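Local coordinates for staphylococcal enterotoxin-like toxin (Staphylococcus aureus, PDB 4DXF), which probably binds host carbohydrates as a staphylococcal superantigen-like protein that joins an OB-fold domain to a beta-grasp domain, at residues Tyr87-Glu90 against Lys91-Val94; Ile136-Lys139 against Glu140-Phe143; Gln148-Lys152 against Asn153-Gly157. All blocks are in the same frame, centred on the assembly; numbering follows the deposited sequence.

In the fold
Following the chain from its N terminus, contact 1 (87-94) comes first, where the loop after strand 76-80 runs into strand 92-99 of the OB fold. Contact 2 (136-143) lies further on, at the passage from strand 135-137 into helix 138-153 of the beta-grasp half, and contact 3 (148-157) closes the other end of that helix. The three are in series, so none nests in or crosses another. Contacts 2 and 3 share the helix, their centres 17 Å apart. Contacts 1 and 2 meet across the two halves, where Lys139 NZ bonds Val94 O. Contact 3 touches neither of the others.

Contact 1 of 3, residues Tyr87-Glu90 against Lys91-Val94; sequences YNLE and KYSV
Tyr92 receives two side chains from the loop before it: the ring of Tyr87 and one methyl of Leu89. Tyr87 CD2 comes to 3.8 Å from Tyr92 CE2, and the ring centroids are 5.9 Å apart with planes inclined at 32°. This pair is neither a parallel stack nor an edge-to-face contact; the CD2-CE2 side of Tyr87 comes against CE2 and OH of Tyr92, with Tyr87 CE2 3.9 Å from Tyr92 OH. Leu89 supports the same side further back, its CD1 4.0 Å from Tyr92 CD2. With chi1 at 166°, Tyr92 CG stands opposite its own backbone N, and the ring turns back toward Tyr87 and Leu89. Residues 87-91 end the loop after strand 76-80, and strand 92-99 of the OB fold opens at about Tyr92, so the aromatic pair lies where the chain doubles back. At the corner, water 1 accepts from Tyr92 N at 3.1 Å and can donate to Glu90 O at 3.0 Å, one of several acceptors near it. The Glu90 and Lys91 side chains run side by side away from this water, with Glu90 OE2 and Lys91 NZ still 5.3 Å apart, too far for a salt bridge. Lys91 instead makes a cation-pi contact with Phe54. In the second shell, Asn85 organises the loop by accepting from Tyr87 N through OD1 and donating to Leu89 O through ND2, while Phe46 meets the Tyr87 ring edge-to-face.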
ATOM      1  N   TYR A  87      19.339  -6.463  -4.326  1.00 41.23           N
ATOM      2  CA  TYR A  87      19.392  -7.876  -4.670  1.00 41.31           C
ATOM      3  C   TYR A  87      19.725  -8.050  -6.127  1.00 41.18           C
ATOM      4  O   TYR A  87      19.671  -9.171  -6.646  1.00 41.90           O
ATOM      5  CB  TYR A  87      18.064  -8.594  -4.339  1.00 41.24           C
ATOM      6  CG  TYR A  87      17.646  -8.532  -2.903  1.00 39.79           C
ATOM      7  CD1 TYR A  87      18.171  -9.413  -1.965  1.00 41.89           C
ATOM      8  CD2 TYR A  87      16.710  -7.579  -2.459  1.00 41.32           C
ATOM      9  CE1 TYR A  87      17.796  -9.362  -0.617  1.00 40.49           C
ATOM     10  CE2 TYR A  87      16.317  -7.541  -1.108  1.00 41.16           C
ATOM     11  CZ  TYR A  87      16.888  -8.428  -0.198  1.00 41.36           C
ATOM     12  OH  TYR A  87      16.501  -8.387   1.144  1.00 44.96           O
ATOM     13  N   ASN A  88      20.061  -6.943  -6.781  1.00 40.21           N
ATOM     14  CA  ASN A  88      20.264  -6.890  -8.224  1.00 40.34           C
ATOM     15  C   ASN A  88      19.078  -7.490  -9.034  1.00 39.43           C
ATOM     16  O   ASN A  88      19.266  -8.207 -10.008  1.00 39.83           O
ATOM     17  CB  ASN A  88      21.640  -7.475  -8.635  1.00 42.06           C
ATOM     18  CG  ASN A  88      22.111  -6.987 -10.022  1.00 46.03           C
ATOM     19  OD1 ASN A  88      22.023  -5.794 -10.351  1.00 50.78           O
ATOM     20  ND2 ASN A  88      22.620  -7.920 -10.838  1.00 49.97           N
ATOM     21  N   LEU A  89      17.848  -7.150  -8.648  1.00 37.66           N
ATOM     22  CA  LEU A  89      16.663  -7.681  -9.368  1.00 35.54           C
ATOM     23  C   LEU A  89      16.002  -6.622 -10.215  1.00 35.85           C
ATOM     24  O   LEU A  89      15.844  -5.492  -9.770  1.00 36.00           O
ATOM     25  CB  LEU A  89      15.681  -8.223  -8.362  1.00 35.04           C
ATOM     26  CG  LEU A  89      16.167  -9.430  -7.586  1.00 34.35           C
ATOM     27  CD1 LEU A  89      15.131  -9.773  -6.532  1.00 32.67           C
ATOM     28  CD2 LEU A  89      16.454 -10.647  -8.557  1.00 32.51           C
ATOM     29  N   GLU A  90      15.639  -6.959 -11.448  1.00 34.19           N
ATOM     30  CA  GLU A  90      15.132  -5.969 -12.372  1.00 33.92           C
ATOM     31  C   GLU A  90      13.702  -5.459 -11.984  1.00 32.20           C
ATOM     32  O   GLU A  90      13.346  -4.270 -12.159  1.00 31.40           O
ATOM     33  CB  GLU A  90      15.133  -6.603 -13.755  1.00 33.96           C
ATOM     34  CG  GLU A  90      14.721  -5.731 -14.933  1.00 37.55           C
ATOM     35  CD  GLU A  90      14.634  -6.521 -16.263  1.00 45.88           C
ATOM     36  OE1 GLU A  90      14.921  -7.770 -16.269  1.00 47.44           O
ATOM     37  OE2 GLU A  90      14.261  -5.885 -17.291  1.00 45.71           O
ATOM     38  N   LYS A  91      12.898  -6.407 -11.522  1.00 30.43           N
ATOM     39  CA  LYS A  91      11.463  -6.204 -11.199  1.00 28.82           C
ATOM     40  C   LYS A  91      11.213  -6.736  -9.827  1.00 27.45           C
ATOM     41  O   LYS A  91      11.108  -7.938  -9.568  1.00 28.31           O
ATOM     42  CB  LYS A  91      10.578  -6.912 -12.246  1.00 27.47           C
ATOM     43  CG  LYS A  91      10.864  -6.494 -13.616  1.00 27.36           C
ATOM     44  CD  LYS A  91      10.252  -5.122 -13.965  1.00 27.57           C
ATOM     45  CE  LYS A  91      10.421  -4.797 -15.417  1.00 29.04           C
ATOM     46  NZ  LYS A  91       9.833  -3.472 -15.718  1.00 26.81           N
ATOM     47  N   TYR A  92      11.134  -5.804  -8.894  1.00 24.95           N
ATOM     48  CA  TYR A  92      11.121  -6.096  -7.537  1.00 23.46           C
ATOM     49  C   TYR A  92      10.120  -5.144  -6.915  1.00 23.93           C
ATOM     50  O   TYR A  92      10.084  -3.945  -7.283  1.00 25.07           O
ATOM     51  CB  TYR A  92      12.552  -5.799  -7.002  1.00 25.01           C
ATOM     52  CG  TYR A  92      12.672  -5.726  -5.549  1.00 23.71           C
ATOM     53  CD1 TYR A  92      12.475  -4.495  -4.876  1.00 29.38           C
ATOM     54  CD2 TYR A  92      13.069  -6.827  -4.792  1.00 24.32           C
ATOM     55  CE1 TYR A  92      12.598  -4.387  -3.481  1.00 29.85           C
ATOM     56  CE2 TYR A  92      13.144  -6.730  -3.392  1.00 27.63           C
ATOM     57  CZ  TYR A  92      12.938  -5.483  -2.766  1.00 26.40           C
ATOM     58  OH  TYR A  92      13.092  -5.393  -1.408  1.00 32.97           O
ATOM     59  N   SER A  93       9.369  -5.692  -5.982  1.00 21.51           N
ATOM     60  CA  SER A  93       8.354  -5.068  -5.146  1.00 21.13           C
ATOM     61  C   SER A  93       8.197  -5.758  -3.787  1.00 21.70           C
ATOM     62  O   SER A  93       8.572  -6.952  -3.579  1.00 23.82           O
ATOM     63  CB  SER A  93       7.031  -4.919  -5.951  1.00 20.03           C
ATOM     64  OG  SER A  93       6.055  -4.292  -5.204  1.00 19.40           O
ATOM     65  N   VAL A  94       7.671  -5.046  -2.796  1.00 21.48           N
ATOM     66  CA  VAL A  94       7.653  -5.552  -1.447  1.00 22.57           C
ATOM     67  C   VAL A  94       6.262  -5.772  -0.888  1.00 23.38           C
ATOM     68  O   VAL A  94       5.492  -4.808  -0.813  1.00 25.12           O
ATOM     69  CB  VAL A  94       8.426  -4.567  -0.502  1.00 21.89           C
ATOM     70  CG1 VAL A  94       8.393  -5.123   0.885  1.00 25.21           C
ATOM     71  CG2 VAL A  94       9.835  -4.408  -1.039  1.00 21.63           C
TER
HETATM   72  O   HOH W   1      12.279  -3.030  -9.626  1.00 27.04           O

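Contact 2 of 3, residues Ile136-Lys139 against Glu140-Phe143; sequences ISLK and ELDF
Ser137 OG accepts the backbone N-H of Glu140 at 3.1 Å with an N-H...O angle of 146°, and it also meets water 2 at 2.7 Å. The side-chain torsion, chi1 59°, tucks OG between its own N and carbonyl carbon, on the side facing the first turn. This makes Ser137 the N-cap of helix 138-153. The same water accepts from Ser137 N and donates to Glu140 OE1, 2.7 Å from it, so the return bond of a capping box is made here through a water. Glu140 OE2 has its own partner in a salt bridge with Lys144. After a weak Leu141 N to Ser137 O bond, the first strong helical bonds are Asp142 N to Leu138 O, 2.8 Å and 163°, and Phe143 N to Lys139 O, 3.0 Å. Water 3 donates to Lys139 O and to Asp142 OD2, which also bonds Tyr23 OH, while OD1 pairs with Arg146 in a salt bridge. Ile136, just before the cap, extends CG1 and CD1 to Leu141, its CD1 3.6 Å from Leu141 CD2: the hydrophobic staple of a helix start. Its CG1 flanks the carboxylate at 3.7 Å from Glu140 OE1. Around the turn, Ile191 of strand 190-192 packs on Ile136, Leu138 and Leu141, strand 173-177 lies against Leu138 and Asp142, and Phe79 of strand 76-80 touches Lys139 and Glu140.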
ATOM      1  N   ILE A 136      -7.464  -6.622   1.053  1.00 20.75           N
ATOM      2  CA  ILE A 136      -6.594  -5.607   0.522  1.00 19.29           C
ATOM      3  C   ILE A 136      -5.423  -5.448   1.494  1.00 17.70           C
ATOM      4  O   ILE A 136      -5.646  -5.548   2.722  1.00 18.42           O
ATOM      5  CB  ILE A 136      -7.394  -4.272   0.389  1.00 21.45           C
ATOM      6  CG1 ILE A 136      -6.528  -3.220  -0.304  1.00 20.51           C
ATOM      7  CG2 ILE A 136      -8.086  -3.856   1.717  1.00 27.17           C
ATOM      8  CD1 ILE A 136      -7.325  -2.086  -0.753  1.00 29.41           C
ATOM      9  N   SER A 137      -4.265  -5.255   0.924  1.00 17.03           N
ATOM     10  CA  SER A 137      -3.019  -5.116   1.676  1.00 18.15           C
ATOM     11  C   SER A 137      -2.941  -3.709   2.244  1.00 19.36           C
ATOM     12  O   SER A 137      -3.441  -2.728   1.638  1.00 19.51           O
ATOM     13  CB  SER A 137      -1.744  -5.329   0.833  1.00 13.94           C
ATOM     14  OG  SER A 137      -1.543  -4.477  -0.268  1.00 18.42           O
ATOM     15  N   LEU A 138      -2.269  -3.616   3.373  1.00 19.52           N
ATOM     16  CA  LEU A 138      -1.908  -2.240   3.853  1.00 20.02           C
ATOM     17  C   LEU A 138      -1.040  -1.487   2.898  1.00 19.30           C
ATOM     18  O   LEU A 138      -1.176  -0.242   2.805  1.00 19.74           O
ATOM     19  CB  LEU A 138      -1.298  -2.314   5.289  1.00 19.33           C
ATOM     20  CG  LEU A 138      -2.161  -2.866   6.423  1.00 20.48           C
ATOM     21  CD1 LEU A 138      -1.359  -2.785   7.805  1.00 20.96           C
ATOM     22  CD2 LEU A 138      -3.595  -2.341   6.719  1.00 19.19           C
ATOM     23  N   LYS A 139      -0.143  -2.158   2.183  1.00 17.34           N
ATOM     24  CA  LYS A 139       0.678  -1.598   1.180  1.00 19.85           C
ATOM     25  C   LYS A 139      -0.196  -0.764   0.223  1.00 20.77           C
ATOM     26  O   LYS A 139       0.147   0.383  -0.083  1.00 19.15           O
ATOM     27  CB  LYS A 139       1.485  -2.643   0.396  1.00 20.08           C
ATOM     28  CG  LYS A 139       2.345  -2.065  -0.676  1.00 20.04           C
ATOM     29  CD  LYS A 139       2.882  -3.144  -1.587  1.00 18.62           C
ATOM     30  CE  LYS A 139       3.890  -2.625  -2.619  1.00 20.94           C
ATOM     31  NZ  LYS A 139       5.167  -2.071  -1.908  1.00 22.46           N
ATOM     32  N   GLU A 140      -1.318  -1.370  -0.250  1.00 18.61           N
ATOM     33  CA  GLU A 140      -2.157  -0.687  -1.277  1.00 17.73           C
ATOM     34  C   GLU A 140      -2.910   0.518  -0.730  1.00 18.87           C
ATOM     35  O   GLU A 140      -2.964   1.578  -1.388  1.00 20.01           O
ATOM     36  CB  GLU A 140      -3.181  -1.683  -1.910  1.00 19.40           C
ATOM     37  CG  GLU A 140      -4.058  -0.992  -2.932  1.00 20.97           C
ATOM     38  CD  GLU A 140      -4.959  -1.960  -3.670  1.00 23.03           C
ATOM     39  OE1 GLU A 140      -4.688  -3.183  -3.549  1.00 19.66           O
ATOM     40  OE2 GLU A 140      -5.939  -1.494  -4.370  1.00 22.16           O
ATOM     41  N   LEU A 141      -3.484   0.363   0.453  1.00 18.37           N
ATOM     42  CA  LEU A 141      -4.233   1.433   1.116  1.00 19.33           C
ATOM     43  C   LEU A 141      -3.254   2.592   1.392  1.00 20.45           C
ATOM     44  O   LEU A 141      -3.508   3.761   0.973  1.00 19.48           O
ATOM     45  CB  LEU A 141      -4.844   0.943   2.402  1.00 20.25           C
ATOM     46  CG  LEU A 141      -5.919  -0.172   2.252  1.00 22.74           C
ATOM     47  CD1 LEU A 141      -6.068  -0.821   3.582  1.00 25.30           C
ATOM     48  CD2 LEU A 141      -7.213   0.530   1.786  1.00 23.23           C
ATOM     49  N   ASP A 142      -2.128   2.229   2.001  1.00 19.55           N
ATOM     50  CA  ASP A 142      -1.142   3.274   2.338  1.00 21.17           C
ATOM     51  C   ASP A 142      -0.659   4.015   1.047  1.00 20.79           C
ATOM     52  O   ASP A 142      -0.688   5.258   0.989  1.00 21.36           O
ATOM     53  CB  ASP A 142       0.042   2.621   3.027  1.00 19.96           C
ATOM     54  CG  ASP A 142       1.248   3.617   3.194  1.00 18.62           C
ATOM     55  OD1 ASP A 142       1.049   4.524   4.080  1.00 22.79           O
ATOM     56  OD2 ASP A 142       2.318   3.455   2.537  1.00 19.45           O
ATOM     57  N   PHE A 143      -0.327   3.311  -0.040  1.00 17.45           N
ATOM     58  CA  PHE A 143       0.223   3.910  -1.206  1.00 18.92           C
ATOM     59  C   PHE A 143      -0.817   4.762  -1.961  1.00 19.50           C
ATOM     60  O   PHE A 143      -0.569   5.914  -2.322  1.00 19.46           O
ATOM     61  CB  PHE A 143       0.801   2.862  -2.095  1.00 18.90           C
ATOM     62  CG  PHE A 143       1.661   3.392  -3.160  1.00 18.96           C
ATOM     63  CD1 PHE A 143       3.028   3.632  -2.870  1.00 19.93           C
ATOM     64  CD2 PHE A 143       1.169   3.688  -4.486  1.00 19.55           C
ATOM     65  CE1 PHE A 143       3.854   4.156  -3.808  1.00 19.11           C
ATOM     66  CE2 PHE A 143       2.078   4.205  -5.468  1.00 19.39           C
ATOM     67  CZ  PHE A 143       3.422   4.403  -5.102  1.00 21.73           C
TER
HETATM   68  O   HOH W   2      -3.540  -5.055  -1.969  1.00 18.24           O
HETATM   69  O   HOH W   3       2.663   1.381   0.777  1.00 22.08           O

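Contact 3 of 3, residues Gln148-Lys152 against Asn153-Gly157; sequences QLIEK and NNLYG
Leu149 and Ile150, on the last turns of helix 138-153, are overlaid by Leu155 and Tyr156 as the chain folds back on leaving the helix. This is the tight part. Leu149 CB and Leu155 CB are 3.9 Å apart, and the tip of Ile150, CD1, lies 3.6 Å from Tyr156 CD2, meeting the ring at its edge and near its plane. Leu155 CG lies over the centre of one face of the Tyr156 ring, 3.5 Å above the plane; the hydroxyl is held by Leu178 O and Arg146. Leu155 has CG opposite its backbone N (chi1 180°), which carries CD2 back over Leu149 CB. Leu149 O is a focus for the backbone: Leu155 N donates to it at 3.0 Å with an N-H...O angle of 174°, arriving well above the carbonyl plane, and Asn153 N adds a weak bond of 2.9 Å.

The looser, solvent side is that of Lys152, which is exposed, its chain end leading away. Nearby, water 4 bridges Gln148 NE2 and Asn153 OD1, accepting from the first and donating to the second at 2.6 Å; NE2 also bonds Ser127 OG. Asn153 itself is buried: its OD1 rests 3.5 Å from Leu149 CD2, and its ND2 is taken up by Asp125.

The helix ends with Asn154 turning to positive phi (59°), and a type II beta turn follows from Asn154 to Gly157, closed by Gly157 N to Asn154 O at 2.9 Å. The arrangement is thus a helix C-terminus ended by a residue of positive phi and followed directly by a type II turn, with Leu149 and Leu155 set against strand 196-203, as expected of a helix packed across a beta-grasp sheet.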
ATOM      1  N   GLN A 148      -2.983  10.052  -3.524  1.00 21.52           N
ATOM      2  CA  GLN A 148      -4.139  10.946  -3.606  1.00 22.95           C
ATOM      3  C   GLN A 148      -3.925  12.243  -2.799  1.00 24.25           C
ATOM      4  O   GLN A 148      -4.294  13.365  -3.252  1.00 24.28           O
ATOM      5  CB  GLN A 148      -5.368  10.251  -3.101  1.00 24.81           C
ATOM      6  CG  GLN A 148      -6.625  11.155  -3.178  1.00 28.36           C
ATOM      7  CD  GLN A 148      -7.790  10.572  -2.386  1.00 33.99           C
ATOM      8  OE1 GLN A 148      -7.988   9.357  -2.367  1.00 33.06           O
ATOM      9  NE2 GLN A 148      -8.576  11.439  -1.728  1.00 33.97           N
ATOM     10  N   LEU A 149      -3.316  12.108  -1.640  1.00 21.86           N
ATOM     11  CA  LEU A 149      -3.160  13.293  -0.756  1.00 23.39           C
ATOM     12  C   LEU A 149      -2.122  14.224  -1.280  1.00 24.39           C
ATOM     13  O   LEU A 149      -2.245  15.481  -1.073  1.00 24.48           O
ATOM     14  CB  LEU A 149      -2.802  12.838   0.689  1.00 22.55           C
ATOM     15  CG  LEU A 149      -3.902  12.124   1.495  1.00 21.49           C
ATOM     16  CD1 LEU A 149      -3.310  11.544   2.741  1.00 21.93           C
ATOM     17  CD2 LEU A 149      -5.132  13.004   1.824  1.00 21.57           C
ATOM     18  N   ILE A 150      -1.069  13.660  -1.885  1.00 23.98           N
ATOM     19  CA  ILE A 150      -0.093  14.435  -2.634  1.00 25.95           C
ATOM     20  C   ILE A 150      -0.760  15.206  -3.763  1.00 27.77           C
ATOM     21  O   ILE A 150      -0.573  16.436  -3.884  1.00 26.45           O
ATOM     22  CB  ILE A 150       1.092  13.568  -3.153  1.00 25.79           C
ATOM     23  CG1 ILE A 150       1.815  12.951  -1.947  1.00 24.09           C
ATOM     24  CG2 ILE A 150       1.987  14.359  -4.159  1.00 27.85           C
ATOM     25  CD1 ILE A 150       2.898  11.884  -2.325  1.00 21.74           C
ATOM     26  N   GLU A 151      -1.540  14.509  -4.579  1.00 27.87           N
ATOM     27  CA  GLU A 151      -2.122  15.084  -5.778  1.00 28.99           C
ATOM     28  C   GLU A 151      -3.206  16.107  -5.469  1.00 30.86           C
ATOM     29  O   GLU A 151      -3.290  17.135  -6.189  1.00 31.08           O
ATOM     30  CB  GLU A 151      -2.689  13.948  -6.668  1.00 30.02           C
ATOM     31  CG  GLU A 151      -1.606  13.170  -7.466  1.00 31.61           C
ATOM     32  CD  GLU A 151      -2.187  11.921  -8.219  1.00 36.62           C
ATOM     33  OE1 GLU A 151      -3.421  11.686  -8.188  1.00 41.11           O
ATOM     34  OE2 GLU A 151      -1.403  11.177  -8.822  1.00 38.04           O
ATOM     35  N   LYS A 152      -4.036  15.851  -4.443  1.00 29.83           N
ATOM     36  CA  LYS A 152      -5.229  16.658  -4.213  1.00 31.37           C
ATOM     37  C   LYS A 152      -5.081  17.616  -3.027  1.00 30.69           C
ATOM     38  O   LYS A 152      -5.807  18.599  -2.966  1.00 31.37           O
ATOM     39  CB  LYS A 152      -6.468  15.806  -4.059  1.00 32.04           C
ATOM     40  CG  LYS A 152      -6.725  14.879  -5.294  1.00 37.96           C
ATOM     41  CD  LYS A 152      -8.032  14.040  -5.122  1.00 45.25           C
ATOM     42  CE  LYS A 152      -9.296  14.908  -5.022  1.00 48.58           C
ATOM     43  NZ  LYS A 152     -10.489  14.190  -4.388  1.00 50.33           N
ATOM     44  N   ASN A 153      -4.118  17.369  -2.129  1.00 29.01           N
ATOM     45  CA  ASN A 153      -4.109  18.053  -0.789  1.00 28.73           C
ATOM     46  C   ASN A 153      -2.756  18.582  -0.445  1.00 27.58           C
ATOM     47  O   ASN A 153      -2.493  19.027   0.694  1.00 29.31           O
ATOM     48  CB  ASN A 153      -4.607  17.124   0.332  1.00 26.74           C
ATOM     49  CG  ASN A 153      -5.950  16.564   0.044  1.00 28.99           C
ATOM     50  OD1 ASN A 153      -6.084  15.455  -0.476  1.00 25.19           O
ATOM     51  ND2 ASN A 153      -6.971  17.344   0.313  1.00 29.32           N
ATOM     52  N   ASN A 154      -1.886  18.470  -1.415  1.00 27.72           N
ATOM     53  CA  ASN A 154      -0.511  18.929  -1.332  1.00 29.49           C
ATOM     54  C   ASN A 154       0.329  18.303  -0.228  1.00 28.99           C
ATOM     55  O   ASN A 154       1.292  18.907   0.297  1.00 29.59           O
ATOM     56  CB  ASN A 154      -0.416  20.487  -1.324  1.00 31.53           C
ATOM     57  CG  ASN A 154       0.953  20.972  -1.766  1.00 32.99           C
ATOM     58  OD1 ASN A 154       1.615  20.336  -2.625  1.00 37.18           O
ATOM     59  ND2 ASN A 154       1.411  22.093  -1.175  1.00 36.73           N
ATOM     60  N   LEU A 155       0.027  17.029   0.114  1.00 26.55           N
ATOM     61  CA  LEU A 155       0.896  16.368   1.045  1.00 24.66           C
ATOM     62  C   LEU A 155       2.288  16.315   0.492  1.00 24.73           C
ATOM     63  O   LEU A 155       2.534  16.102  -0.697  1.00 24.44           O
ATOM     64  CB  LEU A 155       0.427  14.936   1.370  1.00 25.50           C
ATOM     65  CG  LEU A 155       1.331  14.177   2.363  1.00 21.71           C
ATOM     66  CD1 LEU A 155       1.081  14.558   3.780  1.00 21.13           C
ATOM     67  CD2 LEU A 155       0.844  12.698   2.115  1.00 22.95           C
ATOM     68  N   TYR A 156       3.218  16.532   1.396  1.00 26.69           N
ATOM     69  CA  TYR A 156       4.648  16.601   1.092  1.00 27.49           C
ATOM     70  C   TYR A 156       5.013  17.816   0.258  1.00 30.25           C
ATOM     71  O   TYR A 156       6.067  17.829  -0.370  1.00 30.79           O
ATOM     72  CB  TYR A 156       5.243  15.302   0.527  1.00 28.61           C
ATOM     73  CG  TYR A 156       4.938  14.093   1.384  1.00 26.58           C
ATOM     74  CD1 TYR A 156       5.081  14.122   2.782  1.00 24.24           C
ATOM     75  CD2 TYR A 156       4.477  12.895   0.785  1.00 25.37           C
ATOM     76  CE1 TYR A 156       4.801  12.992   3.586  1.00 22.73           C
ATOM     77  CE2 TYR A 156       4.196  11.777   1.566  1.00 22.55           C
ATOM     78  CZ  TYR A 156       4.301  11.809   2.949  1.00 22.10           C
ATOM     79  OH  TYR A 156       4.012  10.744   3.842  1.00 23.76           O
ATOM     80  N   GLY A 157       4.141  18.821   0.309  1.00 31.14           N
ATOM     81  CA  GLY A 157       4.374  20.096  -0.369  1.00 32.89           C
ATOM     82  C   GLY A 157       4.879  21.056   0.690  1.00 33.10           C
ATOM     83  O   GLY A 157       6.069  21.067   0.986  1.00 34.13           O
TER
HETATM   84  O   HOH W   4      -8.111  14.105  -1.428  1.00 35.52           O